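Local structure of putative adhesin (Komagataella phaffii, 5FX8) at residues V48-L54 with H127-T133; G106-L112 with S307-A313; I181-Q185 with G245-L249. The protein is a putative cell-surface adhesin of yeast, seen here as its N-terminal part, and may mediate cell-cell contact through salt bridges and hydrogen bonds with other proteins. All blocks are in the same frame, centred on the assembly; numbering follows the deposited sequence.

Contact 1: V48-L54 with H127-T133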
# COMPACT_ATOMS: atom_id res chain seq x y z
N VAL C 48 70.90 -10.14 36.37
CA VAL C 48 70.16 -10.50 35.15
C VAL C 48 69.65 -9.23 34.51
O VAL C 48 68.96 -8.44 35.16
CB VAL C 48 68.97 -11.45 35.41
CG1 VAL C 48 68.43 -11.92 34.09
CG2 VAL C 48 69.35 -12.63 36.22
N SER C 49 69.98 -9.03 33.25
CA SER C 49 69.53 -7.83 32.58
C SER C 49 68.13 -8.07 32.04
O SER C 49 67.80 -9.17 31.60
CB SER C 49 70.48 -7.45 31.46
OG SER C 49 70.45 -8.44 30.46
N ILE C 50 67.29 -7.05 32.14
CA ILE C 50 65.94 -7.08 31.61
C ILE C 50 65.95 -6.29 30.31
O ILE C 50 66.47 -5.17 30.30
CB ILE C 50 64.93 -6.50 32.61
CG1 ILE C 50 64.44 -7.54 33.62
CG2 ILE C 50 63.72 -5.92 31.90
CD1 ILE C 50 65.47 -8.01 34.57
N PRO C 51 65.43 -6.83 29.21
CA PRO C 51 65.43 -6.08 27.95
C PRO C 51 64.62 -4.80 28.05
O PRO C 51 63.60 -4.74 28.73
CB PRO C 51 64.79 -7.05 26.96
CG PRO C 51 64.06 -8.02 27.79
CD PRO C 51 64.83 -8.16 29.06
N ASN C 52 65.08 -3.76 27.35
CA ASN C 52 64.47 -2.44 27.49
C ASN C 52 62.98 -2.42 27.15
O ASN C 52 62.29 -1.49 27.55
CB ASN C 52 65.20 -1.44 26.61
CG ASN C 52 66.67 -1.39 26.91
OD1 ASN C 52 67.05 -1.55 28.07
ND2 ASN C 52 67.50 -1.20 25.89
N GLU C 53 62.47 -3.41 26.43
CA GLU C 53 61.07 -3.37 26.05
C GLU C 53 60.16 -3.68 27.23
O GLU C 53 58.98 -3.33 27.19
CB GLU C 53 60.80 -4.32 24.88
CG GLU C 53 61.33 -5.72 25.05
CD GLU C 53 62.70 -5.89 24.47
OE1 GLU C 53 63.51 -4.95 24.54
OE2 GLU C 53 62.96 -6.97 23.92
N LEU C 54 60.70 -4.32 28.28
CA LEU C 54 59.97 -4.59 29.52
C LEU C 54 60.22 -3.49 30.54
O LEU C 54 61.28 -2.89 30.59
CB LEU C 54 60.38 -5.94 30.10
CG LEU C 54 60.13 -7.12 29.17
CD1 LEU C 54 60.56 -8.37 29.81
CD2 LEU C 54 58.69 -7.20 28.82
N HIS C 127 57.92 -12.26 19.15
CA HIS C 127 58.96 -11.40 19.70
C HIS C 127 59.69 -12.17 20.77
O HIS C 127 59.05 -12.81 21.61
CB HIS C 127 58.35 -10.14 20.30
CG HIS C 127 59.35 -9.21 20.89
ND1 HIS C 127 60.13 -8.38 20.12
CD2 HIS C 127 59.69 -8.97 22.17
CE1 HIS C 127 60.91 -7.66 20.90
NE2 HIS C 127 60.66 -8.00 22.16
N THR C 128 61.02 -12.13 20.75
CA THR C 128 61.82 -12.80 21.77
C THR C 128 62.43 -11.76 22.68
O THR C 128 62.83 -10.68 22.23
CB THR C 128 62.93 -13.63 21.16
OG1 THR C 128 64.01 -12.76 20.83
CG2 THR C 128 62.44 -14.35 19.92
N PHE C 129 62.50 -12.08 23.97
CA PHE C 129 63.09 -11.20 24.97
C PHE C 129 64.43 -11.77 25.36
O PHE C 129 64.52 -12.96 25.67
CB PHE C 129 62.21 -11.08 26.21
CG PHE C 129 60.79 -10.68 25.96
CD1 PHE C 129 60.45 -9.35 25.81
CD2 PHE C 129 59.80 -11.62 25.92
CE1 PHE C 129 59.17 -8.99 25.62
CE2 PHE C 129 58.51 -11.26 25.72
CZ PHE C 129 58.20 -9.94 25.57
N ASP C 130 65.46 -10.95 25.35
CA ASP C 130 66.81 -11.40 25.67
C ASP C 130 67.17 -11.00 27.10
O ASP C 130 67.32 -9.82 27.41
CB ASP C 130 67.82 -10.82 24.68
CG ASP C 130 67.65 -11.37 23.29
OD1 ASP C 130 67.14 -12.50 23.17
OD2 ASP C 130 68.02 -10.67 22.33
N PHE C 131 67.31 -11.99 27.98
CA PHE C 131 67.84 -11.79 29.32
C PHE C 131 69.29 -12.28 29.35
O PHE C 131 69.57 -13.44 29.03
CB PHE C 131 67.00 -12.52 30.36
CG PHE C 131 65.56 -12.10 30.37
CD1 PHE C 131 64.63 -12.73 29.57
CD2 PHE C 131 65.13 -11.05 31.17
CE1 PHE C 131 63.33 -12.35 29.55
CE2 PHE C 131 63.82 -10.67 31.15
CZ PHE C 131 62.93 -11.31 30.34
N GLU C 132 70.21 -11.40 29.73
CA GLU C 132 71.63 -11.73 29.79
C GLU C 132 72.05 -11.97 31.24
O GLU C 132 71.82 -11.14 32.11
CB GLU C 132 72.47 -10.62 29.16
CG GLU C 132 72.29 -10.56 27.66
CD GLU C 132 73.52 -10.04 26.93
OE1 GLU C 132 74.56 -9.83 27.59
OE2 GLU C 132 73.43 -9.85 25.70
N THR C 133 72.63 -13.14 31.48
CA THR C 133 73.36 -13.36 32.72
C THR C 133 74.85 -13.29 32.43
O THR C 133 75.28 -12.59 31.51
CB THR C 133 73.01 -14.70 33.35
OG1 THR C 133 73.50 -15.75 32.52
CG2 THR C 133 71.51 -14.83 33.49
O HOH W 1 65.21 -8.56 23.60
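F131 and F129 share a first torsion, with CG anti to the carbonyl carbon (chi1 -58° in F131). This lays the F131 ring against P51 and the F129 ring beside L54. The contact belongs to the first cohesin-like domain. It joins the end of strand 45-49, and the type I turn P51-L54 beyond it, to strand 126-132 of another sheet.

P51 makes a CH-pi contact. Its CD sits over one face of the F131 ring, 3.8 Å from the centroid. I50 CG1 comes to the edge of the same ring. L54 divides its two methyl groups between the aromatics: L54 CD1 is 3.8 Å from F131 CZ, and L54 CD2 is 3.7 Å from F129 CE1. Strands 4-11, 25-31 and 101-114 add I7, V27 and L114 to this apolar cluster.

Polar bonds lie at both ends. S49 N donates to E132 O over 3.0 Å, in a nearly straight bond (169° at the hydrogen). The return bond does not use a backbone carbonyl. E132 N donates instead to S49 OG, at 3.1 Å, so serine takes the acceptor role with its side chain.

At the other end, the P51-L54 turn carries E53 to H127. E53 CG touches the edge of the F129 ring. The bend at chi2 (-93°) beyond it turns the carboxylate to H127. A water donates to E53 OE2 and accepts from D130 N, linking E53 to the backbone of 127-133 at a second point. D130 itself is held through OD1 by S139. The direct bond runs from H127 NE2 to E53 OE2, at 3.1 Å, and arrives from above the carboxylate plane.

Contact 2: G106-L112 with S307-A313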
# COMPACT_ATOMS: atom_id res chain seq x y z
N GLY C 106 62.87 -22.72 43.59
CA GLY C 106 61.83 -21.72 43.66
C GLY C 106 61.69 -20.97 42.36
O GLY C 106 62.46 -21.15 41.42
N VAL C 107 60.67 -20.11 42.32
CA VAL C 107 60.43 -19.24 41.17
C VAL C 107 60.20 -17.82 41.68
O VAL C 107 59.28 -17.57 42.47
CB VAL C 107 59.23 -19.71 40.33
CG1 VAL C 107 59.09 -18.81 39.12
CG2 VAL C 107 59.35 -21.17 39.91
N VAL C 108 61.01 -16.88 41.22
CA VAL C 108 60.75 -15.47 41.44
C VAL C 108 60.17 -14.91 40.15
O VAL C 108 60.74 -15.07 39.07
CB VAL C 108 62.03 -14.71 41.85
CG1 VAL C 108 61.88 -13.21 41.61
CG2 VAL C 108 62.35 -14.97 43.31
N PHE C 109 59.01 -14.27 40.25
CA PHE C 109 58.42 -13.64 39.09
C PHE C 109 58.02 -12.21 39.41
O PHE C 109 57.76 -11.85 40.55
CB PHE C 109 57.21 -14.43 38.58
CG PHE C 109 55.98 -14.30 39.41
CD1 PHE C 109 55.11 -13.25 39.22
CD2 PHE C 109 55.65 -15.28 40.32
CE1 PHE C 109 53.99 -13.14 39.97
CE2 PHE C 109 54.51 -15.18 41.06
CZ PHE C 109 53.68 -14.10 40.88
N PHE C 110 58.01 -11.40 38.37
CA PHE C 110 57.45 -10.07 38.41
C PHE C 110 56.55 -9.89 37.19
O PHE C 110 56.74 -10.55 36.17
CB PHE C 110 58.53 -9.01 38.39
CG PHE C 110 59.45 -9.06 39.55
CD1 PHE C 110 59.13 -8.41 40.73
CD2 PHE C 110 60.67 -9.71 39.45
CE1 PHE C 110 60.01 -8.42 41.81
CE2 PHE C 110 61.55 -9.72 40.52
CZ PHE C 110 61.22 -9.09 41.70
N THR C 111 55.57 -9.00 37.31
CA THR C 111 54.69 -8.66 36.21
C THR C 111 55.15 -7.34 35.61
O THR C 111 55.19 -6.31 36.29
CB THR C 111 53.22 -8.59 36.63
OG1 THR C 111 53.02 -7.53 37.57
CG2 THR C 111 52.76 -9.87 37.25
N LEU C 112 55.49 -7.37 34.33
CA LEU C 112 55.97 -6.20 33.63
C LEU C 112 55.01 -5.86 32.50
O LEU C 112 54.23 -6.69 32.05
CB LEU C 112 57.38 -6.44 33.07
CG LEU C 112 58.38 -6.97 34.08
CD1 LEU C 112 59.73 -7.19 33.46
CD2 LEU C 112 58.52 -5.97 35.17
N SER C 307 53.32 -3.40 39.08
CA SER C 307 54.02 -4.67 38.95
C SER C 307 53.93 -5.45 40.26
O SER C 307 54.09 -4.89 41.34
CB SER C 307 55.48 -4.44 38.59
OG SER C 307 55.61 -3.79 37.34
N ARG C 308 53.71 -6.74 40.15
CA ARG C 308 53.42 -7.56 41.31
C ARG C 308 54.33 -8.77 41.33
O ARG C 308 54.93 -9.14 40.32
CB ARG C 308 51.95 -7.97 41.33
CG ARG C 308 51.02 -6.81 41.61
CD ARG C 308 49.74 -6.87 40.84
NE ARG C 308 49.90 -6.81 39.38
CZ ARG C 308 49.65 -7.82 38.56
NH1 ARG C 308 49.21 -8.97 39.04
NH2 ARG C 308 49.84 -7.67 37.26
N THR C 309 54.44 -9.39 42.50
CA THR C 309 55.26 -10.58 42.67
C THR C 309 54.59 -11.51 43.67
O THR C 309 53.44 -11.31 44.04
CB THR C 309 56.68 -10.18 43.08
OG1 THR C 309 57.48 -11.36 43.10
CG2 THR C 309 56.69 -9.57 44.45
N ASP C 310 55.31 -12.54 44.10
CA ASP C 310 54.86 -13.42 45.19
C ASP C 310 56.06 -13.76 46.05
O ASP C 310 56.96 -14.49 45.61
CB ASP C 310 54.19 -14.69 44.67
CG ASP C 310 53.69 -15.61 45.81
OD1 ASP C 310 53.78 -15.23 47.01
OD2 ASP C 310 53.16 -16.70 45.51
N THR C 311 56.07 -13.29 47.29
CA THR C 311 57.25 -13.46 48.12
C THR C 311 57.42 -14.88 48.62
O THR C 311 58.53 -15.26 48.97
CB THR C 311 57.23 -12.50 49.29
OG1 THR C 311 56.14 -12.83 50.17
CG2 THR C 311 57.07 -11.13 48.78
N ALA C 312 56.35 -15.68 48.65
CA ALA C 312 56.46 -17.08 49.04
C ALA C 312 56.91 -17.90 47.83
O ALA C 312 56.16 -18.66 47.23
CB ALA C 312 55.14 -17.59 49.59
N ALA C 313 58.19 -17.74 47.50
CA ALA C 313 58.67 -18.13 46.19
C ALA C 313 59.47 -19.42 46.16
O ALA C 313 59.59 -20.02 45.09
CB ALA C 313 59.54 -17.02 45.61
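T111 meets S307 and R308 through three hydrogen bonds. T111 N donates to R308 O at 3.1 Å, and R308 N donates to T111 OG1 at 2.8 Å. S307 OG donates to T111 O, also at 2.8 Å. The threonine therefore uses its backbone N-H, its carbonyl and its hydroxyl on one short segment. T111 OG1 also lies over one face of the R308 guanidinium group, where the angle is too poor for a bond to NH2.

Farther along, T309 OG1 donates to F109 O at 2.6 Å, nearly in line with the carbonyl. OG1 of T309 is anti to its own N (chi1 -174°), which points it at F109 O. T309 lies side by side with F110, its CB 3.8 Å from F110 CD1. On the F109 ring, D310 N lies over one face and D310 CB is 3.7 Å from CE2. The far end is joined by V107 N donating to A313 O at 3.0 Å.

Around this shell, local turns and outside partners probably help to hold these groups. D310 OD1 accepts from A312 N, which makes an Asx turn. R308 forms a salt bridge with E12 and cation-pi contacts with W24 and Y304. S307 OG is also bonded to V57 N.

The two segments run antiparallel, with end-to-end directions 176° apart. Strand 25-31 pairs with 106-112 as well. The arrangement is that of the last strand of this fragment, 312-319, inserted in the large sheet of the first domain, antiparallel to 101-114 and parallel to 68-72. Just before it the pairing is irregular, and hydroxyl groups stand in for some of the backbone bonds.

Contact 3: I181-Q185 with G245-L249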
# COMPACT_ATOMS: atom_id res chain seq x y z
N ILE C 181 24.58 -5.84 28.28
CA ILE C 181 25.82 -5.71 29.01
C ILE C 181 25.52 -5.37 30.47
O ILE C 181 24.68 -4.51 30.74
CB ILE C 181 26.73 -4.65 28.37
CG1 ILE C 181 27.13 -5.06 26.97
CG2 ILE C 181 27.98 -4.45 29.17
CD1 ILE C 181 27.44 -3.92 26.10
N SER C 182 26.21 -6.03 31.39
CA SER C 182 26.21 -5.60 32.78
C SER C 182 27.61 -5.78 33.37
O SER C 182 28.28 -6.77 33.09
CB SER C 182 25.20 -6.38 33.60
OG SER C 182 25.57 -7.73 33.59
N THR C 183 28.03 -4.81 34.18
CA THR C 183 29.31 -4.83 34.87
C THR C 183 29.08 -4.73 36.37
O THR C 183 28.24 -3.95 36.81
CB THR C 183 30.20 -3.64 34.46
OG1 THR C 183 30.04 -3.37 33.07
CG2 THR C 183 31.66 -3.92 34.72
N VAL C 184 29.82 -5.51 37.15
CA VAL C 184 29.93 -5.30 38.59
C VAL C 184 31.40 -5.23 38.98
O VAL C 184 32.23 -5.97 38.46
CB VAL C 184 29.20 -6.41 39.38
CG1 VAL C 184 27.89 -6.62 38.83
CG2 VAL C 184 29.94 -7.67 39.35
N GLN C 185 31.72 -4.33 39.90
CA GLN C 185 33.11 -4.19 40.31
C GLN C 185 33.20 -3.69 41.75
O GLN C 185 32.34 -2.93 42.21
CB GLN C 185 33.85 -3.25 39.36
CG GLN C 185 34.47 -2.10 40.03
CD GLN C 185 35.37 -1.32 39.15
OE1 GLN C 185 36.00 -0.37 39.60
NE2 GLN C 185 35.44 -1.69 37.88
N GLY C 245 28.46 0.75 41.92
CA GLY C 245 29.22 -0.46 41.66
C GLY C 245 28.75 -1.29 40.48
O GLY C 245 29.36 -2.31 40.17
N THR C 246 27.69 -0.87 39.80
CA THR C 246 27.11 -1.66 38.72
C THR C 246 26.63 -0.77 37.59
O THR C 246 26.16 0.35 37.81
CB THR C 246 25.94 -2.47 39.22
OG1 THR C 246 25.17 -1.62 40.08
CG2 THR C 246 26.43 -3.65 39.99
N ILE C 247 26.73 -1.28 36.37
CA ILE C 247 26.16 -0.65 35.19
C ILE C 247 25.42 -1.71 34.38
O ILE C 247 25.97 -2.78 34.12
CB ILE C 247 27.21 0.03 34.31
CG1 ILE C 247 28.09 0.99 35.09
CG2 ILE C 247 26.54 0.82 33.24
CD1 ILE C 247 29.26 1.52 34.29
N SER C 248 24.19 -1.40 33.98
CA SER C 248 23.42 -2.19 33.03
C SER C 248 23.26 -1.41 31.73
O SER C 248 22.99 -0.21 31.75
CB SER C 248 22.05 -2.52 33.57
OG SER C 248 22.10 -3.56 34.50
N LEU C 249 23.36 -2.11 30.61
CA LEU C 249 23.29 -1.42 29.34
C LEU C 249 22.79 -2.38 28.28
O LEU C 249 23.11 -3.56 28.33
CB LEU C 249 24.66 -0.88 28.99
CG LEU C 249 24.79 0.03 27.79
CD1 LEU C 249 23.85 1.20 27.92
CD2 LEU C 249 26.20 0.50 27.74
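Two neighbouring antiparallel strands of a five-stranded sheet in the second cohesin-like domain make this contact, with I181 facing L249 and V184 facing T246. Their short axes run 4.7 Å apart, at 178° between their directions. I181-L249 and T183-I247 are hydrogen-bonded pairs. I181 N donates to L249 O at 2.7 Å, and L249 N returns a bond to I181 O. T183 N meets I247 O at 2.9 Å, and I247 N meets T183 O at 3.1 Å. A fifth bond, from Q185 N to G245 O, extends the pairing to G245, just before strand 246-252.

S182-S248 and V184-T246 are the non-hydrogen-bonded pairs. There the CA atoms approach the opposite carbonyls: S182 CA is 3.1 Å from I247 O. V184 CG1 and T246 CG2 are each anti to their own carbonyl carbon (chi1 -48° in V184), which brings the two methyl groups to 3.5 Å. This face carries small or polar groups and is partly exposed.

The other face, with I181, T183, I247 and L249, is buried. It packs on the second sheet of the domain, where F265 and V263 of strand 260-268 and F190 of strand 189-200 meet it. Strand 275-286 flanks 181-185. Strand 237-242 flanks 245-249, and its C242, touched by I247, is disulfide-bonded to C192 of strand 189-200.

All three contacts are partly buried, but contact 2 has no exposed residue among those that touch, whereas contacts 1 and 3 each have some at the surface. None touches another protein chain of the assembly. Contacts 1 and 2 share the large sheet of the first domain. Their centres are about 17 Å apart, and they meet where L54 CB packs 3.6 Å from L112 CD1. Contact 3 belongs to the second domain, its nearest atoms about 15 Å from contact 2. Its pairing is regular and all backbone. Contact 1 instead joins two sheets through aromatic packing with polar ends. Contact 2 returns the chain to the first domain by hydroxyl bonds of T309, S307 and T111 together with two backbone bonds.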